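TqaL (Neurospora crassa, PDB 7EEH) belongs to the 2OG-Fe dioxygenase family of the cupin clan and holds an iron(III) ion. Local coordinates at residues E20-K23 against L24-K27; L55-L58 against Q59-S62; A204-S207 against A208-F211. The protein carries 1 engineered substitution. One frame throughout, in Å; residues are numbered along the deposited sequence.

Interaction 1 of 3, residues E20-K23 against L24-K27; sequences EIMK and LRSK
Of the two flat groups, the Glu-20 carboxylate meets the segment 24-27 through one oxygen, OE2, 4.0 Å from Leu-24 CG, whereas the Arg-25 guanidinium is carried past Met-22 to partners elsewhere: it makes a cation-pi contact with Phe-10 of the second subunit and donates from NH2 to the carbonyl of His-142. Of the arginine side chain, the aliphatic stem is what touches the preceding turn. With CG anti to the backbone N (chi1 177°) the chain runs out straight as far as NE, and its CD lies 4.0 Å from CE of Met-22, a selenomethionine whose chain is bent at chi2 and chi3. The selenium is nearly as close, SE to Arg-25 CD being 4.1 Å, so the end of the methionine lies obliquely across the arginine stem. On another side of the helix, Glu-20 is bent at chi2 (57°), which brings OE2 across the Leu-24 branch. Leu-24 also sets CG 3.6 Å from Glu-20 O, and outside the two segments it packs on Leu-44, Ile-34 and Val-36. Lys-27 NZ stays 6.7 Å from Glu-20 OE2, so any attraction between these opposite charges would act at a distance. Beneath the side chains, Leu-24 N donates to Glu-20 O (3.0 Å), and the following three residues repeat the bond to Ile-21, Met-22 and Lys-23. This i to i+4 ladder is that of a regular alpha-helix, here 12-31, with Ile-21 packed against helix 128-141 and Met-22 and Lys-23 facing the second subunit.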
loop_
_atom_site.group_PDB
_atom_site.type_symbol
_atom_site.label_atom_id
_atom_site.label_comp_id
_atom_site.label_asym_id
_atom_site.label_seq_id
_atom_site.Cartn_x
_atom_site.Cartn_y
_atom_site.Cartn_z
ATOM N N GLU B 20 5.915 5.413 -4.510
ATOM C CA GLU B 20 6.940 4.433 -4.840
ATOM C C GLU B 20 8.076 5.073 -5.643
ATOM O O GLU B 20 9.256 4.741 -5.450
ATOM C CB GLU B 20 6.286 3.268 -5.599
ATOM C CG GLU B 20 7.256 2.199 -6.075
ATOM C CD GLU B 20 8.077 1.603 -4.939
ATOM O OE1 GLU B 20 7.518 1.453 -3.822
ATOM O OE2 GLU B 20 9.271 1.293 -5.178
ATOM N N ILE B 21 7.741 5.999 -6.542
ATOM C CA ILE B 21 8.772 6.659 -7.339
ATOM C C ILE B 21 9.672 7.511 -6.450
ATOM O O ILE B 21 10.892 7.540 -6.635
ATOM C CB ILE B 21 8.135 7.489 -8.468
ATOM C CG1 ILE B 21 7.457 6.561 -9.477
ATOM C CG2 ILE B 21 9.184 8.393 -9.139
ATOM C CD1 ILE B 21 6.554 7.299 -10.479
HETATM N N MSE B 22 9.104 8.135 -5.424
HETATM C CA MSE B 22 9.910 8.892 -4.441
HETATM C C MSE B 22 10.861 7.936 -3.688
HETATM O O MSE B 22 11.965 8.330 -3.410
HETATM C CB MSE B 22 8.994 9.714 -3.545
HETATM C CG MSE B 22 8.266 10.797 -4.262
HETATM SE SE MSE B 22 9.484 12.073 -5.038
HETATM C CE MSE B 22 9.478 11.735 -6.829
ATOM N N LYS B 23 10.425 6.717 -3.378
ATOM C CA LYS B 23 11.338 5.752 -2.766
ATOM C C LYS B 23 12.506 5.423 -3.699
ATOM O O LYS B 23 13.670 5.403 -3.282
ATOM C CB LYS B 23 10.591 4.477 -2.384
ATOM C CG LYS B 23 9.601 4.666 -1.258
ATOM C CD LYS B 23 8.859 3.364 -0.995
ATOM C CE LYS B 23 8.035 3.465 0.282
ATOM N NZ LYS B 23 6.936 2.457 0.277
ATOM N N LEU B 24 12.211 5.141 -4.971
ATOM C CA LEU B 24 13.277 4.888 -5.938
ATOM C C LEU B 24 14.217 6.080 -6.027
ATOM O O LEU B 24 15.436 5.911 -6.155
ATOM C CB LEU B 24 12.684 4.560 -7.321
ATOM C CG LEU B 24 11.900 3.247 -7.405
ATOM C CD1 LEU B 24 11.151 3.100 -8.741
ATOM C CD2 LEU B 24 12.829 2.072 -7.174
ATOM N N ARG B 25 13.666 7.296 -5.966
ATOM C CA ARG B 25 14.500 8.492 -6.033
ATOM C C ARG B 25 15.495 8.544 -4.871
ATOM O O ARG B 25 16.663 8.899 -5.062
ATOM C CB ARG B 25 13.612 9.738 -6.040
ATOM C CG ARG B 25 14.368 11.057 -6.024
ATOM C CD ARG B 25 13.412 12.215 -6.102
ATOM N NE ARG B 25 14.059 13.516 -6.149
ATOM C CZ ARG B 25 14.560 14.142 -5.088
ATOM N NH1 ARG B 25 14.517 13.579 -3.882
ATOM N NH2 ARG B 25 15.135 15.324 -5.242
ATOM N N SER B 26 15.050 8.191 -3.662
ATOM C CA SER B 26 15.968 8.153 -2.519
ATOM C C SER B 26 17.085 7.150 -2.744
ATOM O O SER B 26 18.245 7.410 -2.393
ATOM C CB SER B 26 15.208 7.806 -1.240
ATOM O OG SER B 26 14.424 8.903 -0.842
ATOM N N LYS B 27 16.760 6.001 -3.340
ATOM C CA LYS B 27 17.774 4.993 -3.643
ATOM C C LYS B 27 18.731 5.487 -4.718
ATOM O O LYS B 27 19.929 5.191 -4.678
ATOM C CB LYS B 27 17.086 3.696 -4.075
ATOM C CG LYS B 27 18.002 2.496 -4.231
ATOM C CD LYS B 27 17.207 1.187 -4.412
ATOM C CE LYS B 27 16.702 1.002 -5.844
ATOM N NZ LYS B 27 15.794 -0.193 -5.984
#

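Interaction 2 of 3, residues L55-L58 against Q59-S62; sequences LDAL and QRVS
Ala-57 O is approached by two backbone donors of the following turn: Arg-60 N bonds it at 3.0 Å, and Val-61 N adds a weak bond at 3.3 Å. One residue earlier, Gln-59 N reaches Asp-56 O at 2.9 Å. Both sound bonds span three residues, the spacing of 3-10 turns, and they carry the chain from helix 52-58 into the loop that precedes strand 66-68. Arg-60 folds back along this turn. Its CG lies beside the backbone N (chi1 -59°) and the chain is extended to NE, which lays the guanidinium over the peptide of the previous turn: Asp-56 O stands 4.0 Å above the plane of the Arg-60 guanidinium, over its centre, while NH1 comes obliquely to within 3.4 Å of Ala-57 CA. The Asp-56 carboxylate does not close a salt bridge, OD2 remaining 4.8 Å from Arg-60 NH2. On the inner side, Val-61 CG1 rests 3.5 Å from Leu-58 O, next to the leucine branch, and both residues pack on Leu-124. A water donates to Leu-58 O (2.9 Å) and accepts from Ser-62 N, while Ser-62 OG bonds to Asn-165 OD1.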
loop_
_atom_site.group_PDB
_atom_site.type_symbol
_atom_site.label_atom_id
_atom_site.label_comp_id
_atom_site.label_asym_id
_atom_site.label_seq_id
_atom_site.Cartn_x
_atom_site.Cartn_y
_atom_site.Cartn_z
ATOM N N LEU B 55 0.828 0.457 -23.618
ATOM C CA LEU B 55 1.920 -0.424 -23.222
ATOM C C LEU B 55 2.123 -1.532 -24.252
ATOM O O LEU B 55 3.263 -1.875 -24.587
ATOM C CB LEU B 55 1.654 -1.012 -21.833
ATOM C CG LEU B 55 1.772 -0.035 -20.656
ATOM C CD1 LEU B 55 0.933 -0.531 -19.504
ATOM C CD2 LEU B 55 3.215 0.138 -20.239
ATOM N N ASP B 56 1.029 -2.102 -24.767
ATOM C CA ASP B 56 1.141 -3.066 -25.860
ATOM C C ASP B 56 1.777 -2.428 -27.088
ATOM O O ASP B 56 2.705 -2.983 -27.683
ATOM C CB ASP B 56 -0.239 -3.613 -26.234
ATOM C CG ASP B 56 -0.757 -4.613 -25.248
ATOM O OD1 ASP B 56 0.057 -5.214 -24.517
ATOM O OD2 ASP B 56 -1.991 -4.799 -25.202
ATOM N N ALA B 57 1.270 -1.267 -27.493
ATOM C CA ALA B 57 1.757 -0.624 -28.710
ATOM C C ALA B 57 3.215 -0.209 -28.599
ATOM O O ALA B 57 3.895 -0.070 -29.625
ATOM C CB ALA B 57 0.898 0.595 -29.042
ATOM N N LEU B 58 3.713 -0.001 -27.381
ATOM C CA LEU B 58 5.123 0.309 -27.194
ATOM C C LEU B 58 6.022 -0.841 -27.629
ATOM O O LEU B 58 7.188 -0.616 -27.963
ATOM C CB LEU B 58 5.370 0.671 -25.721
ATOM C CG LEU B 58 6.437 1.696 -25.369
ATOM C CD1 LEU B 58 6.259 2.962 -26.173
ATOM C CD2 LEU B 58 6.419 1.980 -23.840
ATOM N N GLN B 59 5.506 -2.062 -27.659
ATOM C CA GLN B 59 6.301 -3.192 -28.119
ATOM C C GLN B 59 6.340 -3.331 -29.640
ATOM O O GLN B 59 7.019 -4.232 -30.145
ATOM C CB GLN B 59 5.773 -4.467 -27.466
ATOM C CG GLN B 59 6.107 -4.451 -25.988
ATOM C CD GLN B 59 5.525 -5.598 -25.222
ATOM O OE1 GLN B 59 6.095 -6.681 -25.187
ATOM N NE2 GLN B 59 4.400 -5.358 -24.570
ATOM N N ARG B 60 5.651 -2.448 -30.374
ATOM C CA ARG B 60 5.637 -2.463 -31.828
ATOM C C ARG B 60 6.231 -1.217 -32.472
ATOM O O ARG B 60 6.521 -1.251 -33.673
ATOM C CB ARG B 60 4.199 -2.612 -32.352
ATOM C CG ARG B 60 3.485 -3.862 -31.900
ATOM C CD ARG B 60 2.013 -3.788 -32.298
ATOM N NE ARG B 60 1.187 -4.553 -31.367
ATOM C CZ ARG B 60 0.228 -4.036 -30.602
ATOM N NH1 ARG B 60 -0.057 -2.736 -30.663
ATOM N NH2 ARG B 60 -0.465 -4.827 -29.791
ATOM N N VAL B 61 6.401 -0.126 -31.725
ATOM C CA VAL B 61 6.797 1.143 -32.336
ATOM C C VAL B 61 8.195 1.056 -32.953
ATOM O O VAL B 61 8.503 1.763 -33.927
ATOM C CB VAL B 61 6.690 2.280 -31.297
ATOM C CG1 VAL B 61 7.658 2.057 -30.138
ATOM C CG2 VAL B 61 6.928 3.633 -31.952
ATOM N N SER B 62 9.051 0.179 -32.426
ATOM C CA SER B 62 10.404 0.048 -32.954
ATOM C C SER B 62 10.423 -0.556 -34.357
ATOM O O SER B 62 11.472 -0.528 -35.016
ATOM C CB SER B 62 11.233 -0.820 -32.013
ATOM O OG SER B 62 11.407 -0.164 -30.759
HETATM O O HOH W 1 9.137 -1.442 -29.911
#

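Interaction 3 of 3, residues A204-S207 against A208-F211; sequences AANS and AVTF
The backbone makes an inverse gamma turn centred on Asn-206, closed by a weak bond from Ser-207 N to Ala-205 O (3.1 Å), and then passes through Ala-208 in the left-handed helical region (phi 51°, psi 51°) before running extended as strand 209-213. That strand is the middle one of an antiparallel three-stranded sheet, between 231-236 and 252-255, consistent with the smaller sheet of the double-stranded beta-helix core common to cupin-clan dioxygenases. The kink brings the side chain of Asn-206 back over the start of the strand; the asparagine has two conformers, and the amide contacts that follow hold for one of them. Val-209 holds CG2 beside its backbone N, anti to the carbonyl carbon, and this methyl stands over a face of the Asn-206 amide, CG2 3.7 Å from Asn-206 CG. The other methyl, CG1, serves the far neighbour: it sits 3.5 Å above the plane of the Phe-211 ring, displaced toward the rim. One methyl of Val-209 thus covers the amide and the other the ring, and the two flat groups also touch each other. In this conformer Asn-206 is held at both ends of its amide by residues outside the turn: OD1 accepts from Arg-234 NH2, and ND2 donates to Leu-231 O of the third subunit. Pro-228 of that subunit packs on both Asn-206 and Phe-211, placing the contact at an interface. Polar backbone atoms of the turn also find partners, since Ser-256 OG bonds both Asn-206 O and Val-209 N, and Gln-236 NE2 bonds Ser-207 O. The asparagine and phenylalanine side chains cross at about a right angle, their amide and ring planes 48° apart, with Asn-206 ND2 3.7 Å from Phe-211 CZ.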
loop_
_atom_site.group_PDB
_atom_site.type_symbol
_atom_site.label_atom_id
_atom_site.label_comp_id
_atom_site.label_asym_id
_atom_site.label_seq_id
_atom_site.Cartn_x
_atom_site.Cartn_y
_atom_site.Cartn_z
ATOM N N ALA B 204 21.325 -15.955 -21.500
ATOM C CA ALA B 204 22.172 -16.592 -20.497
ATOM C C ALA B 204 23.606 -16.081 -20.571
ATOM O O ALA B 204 24.269 -15.919 -19.539
ATOM C CB ALA B 204 22.134 -18.113 -20.663
ATOM N N ALA B 205 24.101 -15.810 -21.772
ATOM C CA ALA B 205 25.456 -15.300 -21.906
ATOM C C ALA B 205 25.506 -13.861 -21.393
ATOM O O ALA B 205 24.524 -13.313 -20.882
ATOM C CB ALA B 205 25.919 -15.414 -23.355
ATOM N N ASN B 206 26.672 -13.239 -21.464
ATOM C CA ASN B 206 26.719 -11.815 -21.156
ATOM C C ASN B 206 26.489 -11.045 -22.453
ATOM O O ASN B 206 27.378 -10.420 -23.036
ATOM C CB ASN B 206 28.011 -11.452 -20.444
ATOM C CG ASN B 206 27.810 -11.331 -18.943
ATOM O OD1 ASN B 206 26.950 -12.009 -18.379
ATOM N ND2 ASN B 206 28.582 -10.463 -18.292
ATOM N N SER B 207 25.244 -11.155 -22.918
ATOM C CA SER B 207 24.764 -10.437 -24.091
ATOM C C SER B 207 24.062 -9.139 -23.678
ATOM O O SER B 207 23.170 -9.144 -22.823
ATOM C CB SER B 207 23.839 -11.358 -24.895
ATOM O OG SER B 207 22.804 -10.669 -25.563
ATOM N N ALA B 208 24.503 -8.034 -24.271
ATOM C CA ALA B 208 23.952 -6.700 -24.003
ATOM C C ALA B 208 23.900 -6.394 -22.504
ATOM O O ALA B 208 22.872 -5.991 -21.959
ATOM C CB ALA B 208 22.575 -6.549 -24.645
ATOM N N VAL B 209 25.037 -6.586 -21.833
ATOM C CA VAL B 209 25.173 -6.323 -20.403
ATOM C C VAL B 209 25.749 -4.926 -20.224
ATOM O O VAL B 209 26.726 -4.567 -20.890
ATOM C CB VAL B 209 26.065 -7.377 -19.722
ATOM C CG1 VAL B 209 26.486 -6.916 -18.334
ATOM C CG2 VAL B 209 25.332 -8.712 -19.633
ATOM N N THR B 210 25.151 -4.136 -19.330
ATOM C CA THR B 210 25.664 -2.806 -19.006
ATOM C C THR B 210 26.479 -2.913 -17.725
ATOM O O THR B 210 25.956 -3.345 -16.689
ATOM C CB THR B 210 24.532 -1.789 -18.838
ATOM O OG1 THR B 210 23.666 -1.827 -19.982
ATOM C CG2 THR B 210 25.080 -0.360 -18.650
ATOM N N PHE B 211 27.763 -2.569 -17.812
ATOM C CA PHE B 211 28.635 -2.436 -16.651
ATOM C C PHE B 211 28.728 -0.970 -16.265
ATOM O O PHE B 211 28.781 -0.097 -17.130
ATOM C CB PHE B 211 30.039 -2.976 -16.943
ATOM C CG PHE B 211 30.053 -4.408 -17.365
ATOM C CD1 PHE B 211 30.060 -5.415 -16.420
ATOM C CD2 PHE B 211 30.030 -4.749 -18.709
ATOM C CE1 PHE B 211 30.056 -6.747 -16.798
ATOM C CE2 PHE B 211 30.026 -6.086 -19.102
ATOM C CZ PHE B 211 30.039 -7.084 -18.139
#

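The three contacts lie in series along the chain and do not touch. Interactions 1 and 2 have centres 26 Å apart, with about 13 Å between nearest atoms; the two share helix 128-141, which Ile-21 and Met-22 meet in interaction 1, and Leu-55 and Leu-58 in interaction 2. Interaction 3 belongs instead to the smaller sheet, its centre 26 Å from interaction 1 and 23 Å from interaction 2. The Phe-211 side chain is about 11 Å from the iron, and the neighbouring strand 252-255 carries the ligand His-253, which joins His-184 and Asp-186. Interactions 1 and 3 also meet other subunits, whereas interaction 2 touches none.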